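Local coordinates for protein GMP reductase (Trypanosoma brucei brucei, PDB 6JIG) that probably catalyses the NADPH-dependent deamination of GMP to IMP and carries a CBS-domain pair that binds guanine nucleotides, at residues K362-G367 with K461-M466. The protein carries 1 engineered substitution. Numbering follows the deposited sequence.
Sequences KAIGAG and KSIEEM
Ile-364 and Met-466 make the tight part of this contact. The CG2 methyl of Ile-364 lies 3.8 Å from CG of Met-466, and the two side chains cross at about a right angle. The same methyl also meets CG2 of Ile-463, at 4.0 Å. One branch of Ile-364 thus serves both partners. It reaches them because CG2 stands anti to the backbone N of Ile-364, with CG1 turned beside that nitrogen (chi1 -56°). CG of Met-466, anti to its own N (chi1 -177°), also comes within 4.2 Å of Gly-365 N; beyond it the chain bends at chi2 (62°). The backbones are close here too: Gly-365 CA is 4.0 Å from Met-466 O, and Gly-365 brings no side chain to this spot. That carbonyl oxygen accepts a hydrogen bond from Thr-470. All four touching residues are buried, and Leu-451 and Met-455 of helix 440-457 add to the apolar packing. The fold is the TIM barrel of the IMPDH/GMPR family. Helix 357-365 links its last two strands, 348-351 and 370-373, and the short helix 463-469 packs against the C-terminal end of that helix. A Schellman motif closes helix 357-365 at Gly-367, whose N bonds to Ile-364 O. A bound GMP is about 14 Å from the Ile-364 side chain. The loose side is the start of helix 463-469, where Lys-461, Ser-462 and Glu-465 are partly exposed and polar. Ser-462 is the N-cap; its OG accepts from Glu-465 N at 3.0 Å. Glu-465 folds back, and its OE1 takes Lys-461 N at 2.9 Å, from above the carboxylate plane. Salt bridges from OE1 to Arg-26 and Arg-469 probably help keep this carboxylate charged.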
loop_
_atom_site.group_PDB
_atom_site.type_symbol
_atom_site.label_atom_id
_atom_site.label_comp_id
_atom_site.label_asym_id
_atom_site.label_seq_id
_atom_site.Cartn_x
_atom_site.Cartn_y
_atom_site.Cartn_z
ATOM N N LYS A 362 -14.606 31.995 4.087
ATOM C CA LYS A 362 -13.502 32.794 3.572
ATOM C C LYS A 362 -13.902 33.536 2.303
ATOM O O LYS A 362 -13.535 34.700 2.115
ATOM C CB LYS A 362 -12.283 31.901 3.301
ATOM C CG LYS A 362 -11.762 31.196 4.557
ATOM C CD LYS A 362 -10.598 30.213 4.226
ATOM C CE LYS A 362 -10.327 29.280 5.402
ATOM N NZ LYS A 362 -9.143 28.381 5.113
ATOM N N ALA A 363 -14.622 32.864 1.404
ATOM C CA ALA A 363 -15.022 33.510 0.157
ATOM C C ALA A 363 -15.902 34.731 0.427
ATOM O O ALA A 363 -15.683 35.807 -0.143
ATOM C CB ALA A 363 -15.745 32.502 -0.736
ATOM N N ILE A 364 -16.894 34.582 1.307
ATOM C CA ILE A 364 -17.748 35.714 1.681
ATOM C C ILE A 364 -16.926 36.792 2.380
ATOM O O ILE A 364 -17.067 37.987 2.095
ATOM C CB ILE A 364 -18.917 35.246 2.577
ATOM C CG1 ILE A 364 -19.733 34.142 1.905
ATOM C CG2 ILE A 364 -19.803 36.426 2.945
ATOM C CD1 ILE A 364 -20.347 34.549 0.567
ATOM N N GLY A 365 -16.057 36.389 3.316
ATOM C CA GLY A 365 -15.159 37.347 3.946
ATOM C C GLY A 365 -14.255 38.089 2.978
ATOM O O GLY A 365 -13.899 39.250 3.219
ATOM N N ALA A 366 -13.864 37.445 1.876
ATOM C CA ALA A 366 -13.054 38.122 0.873
ATOM C C ALA A 366 -13.883 39.013 -0.060
ATOM O O ALA A 366 -13.326 39.601 -0.994
ATOM C CB ALA A 366 -12.274 37.091 0.044
ATOM N N GLY A 367 -15.189 39.131 0.159
ATOM C CA GLY A 367 -16.018 40.045 -0.615
ATOM C C GLY A 367 -17.073 39.398 -1.487
ATOM O O GLY A 367 -17.890 40.130 -2.060
ATOM N N LYS A 461 -23.336 39.884 11.869
ATOM C CA LYS A 461 -24.710 39.407 11.869
ATOM C C LYS A 461 -25.353 39.435 10.480
ATOM O O LYS A 461 -26.530 39.073 10.345
ATOM C CB LYS A 461 -25.557 40.227 12.856
ATOM N N SER A 462 -24.618 39.855 9.453
ATOM C CA SER A 462 -25.142 39.933 8.097
ATOM C C SER A 462 -24.009 39.641 7.122
ATOM O O SER A 462 -22.829 39.655 7.491
ATOM C CB SER A 462 -25.734 41.315 7.796
ATOM O OG SER A 462 -24.695 42.285 7.717
ATOM N N ILE A 463 -24.380 39.386 5.865
ATOM C CA ILE A 463 -23.374 39.162 4.822
ATOM C C ILE A 463 -22.528 40.416 4.618
ATOM O O ILE A 463 -21.298 40.341 4.502
ATOM C CB ILE A 463 -24.056 38.716 3.509
ATOM C CG1 ILE A 463 -24.770 37.381 3.697
ATOM C CG2 ILE A 463 -23.039 38.640 2.339
ATOM C CD1 ILE A 463 -23.857 36.233 4.075
ATOM N N GLU A 464 -23.172 41.595 4.558
ATOM C CA GLU A 464 -22.409 42.835 4.378
ATOM C C GLU A 464 -21.457 43.079 5.543
ATOM O O GLU A 464 -20.349 43.599 5.350
ATOM C CB GLU A 464 -23.343 44.042 4.216
ATOM N N GLU A 465 -21.884 42.754 6.764
ATOM C CA GLU A 465 -20.979 42.870 7.906
ATOM C C GLU A 465 -19.831 41.869 7.803
ATOM O O GLU A 465 -18.694 42.175 8.181
ATOM C CB GLU A 465 -21.740 42.653 9.213
ATOM C CG GLU A 465 -22.559 43.850 9.669
ATOM C CD GLU A 465 -23.300 43.589 10.978
ATOM O OE1 GLU A 465 -22.861 42.710 11.761
ATOM O OE2 GLU A 465 -24.320 44.275 11.230
ATOM N N MET A 466 -20.118 40.658 7.322
ATOM C CA MET A 466 -19.058 39.670 7.128
ATOM C C MET A 466 -18.017 40.185 6.144
ATOM O O MET A 466 -16.806 40.045 6.366
ATOM C CB MET A 466 -19.669 38.351 6.641
ATOM C CG MET A 466 -18.665 37.211 6.480
ATOM S SD MET A 466 -17.900 36.789 8.047
ATOM C CE MET A 466 -16.991 35.302 7.592
#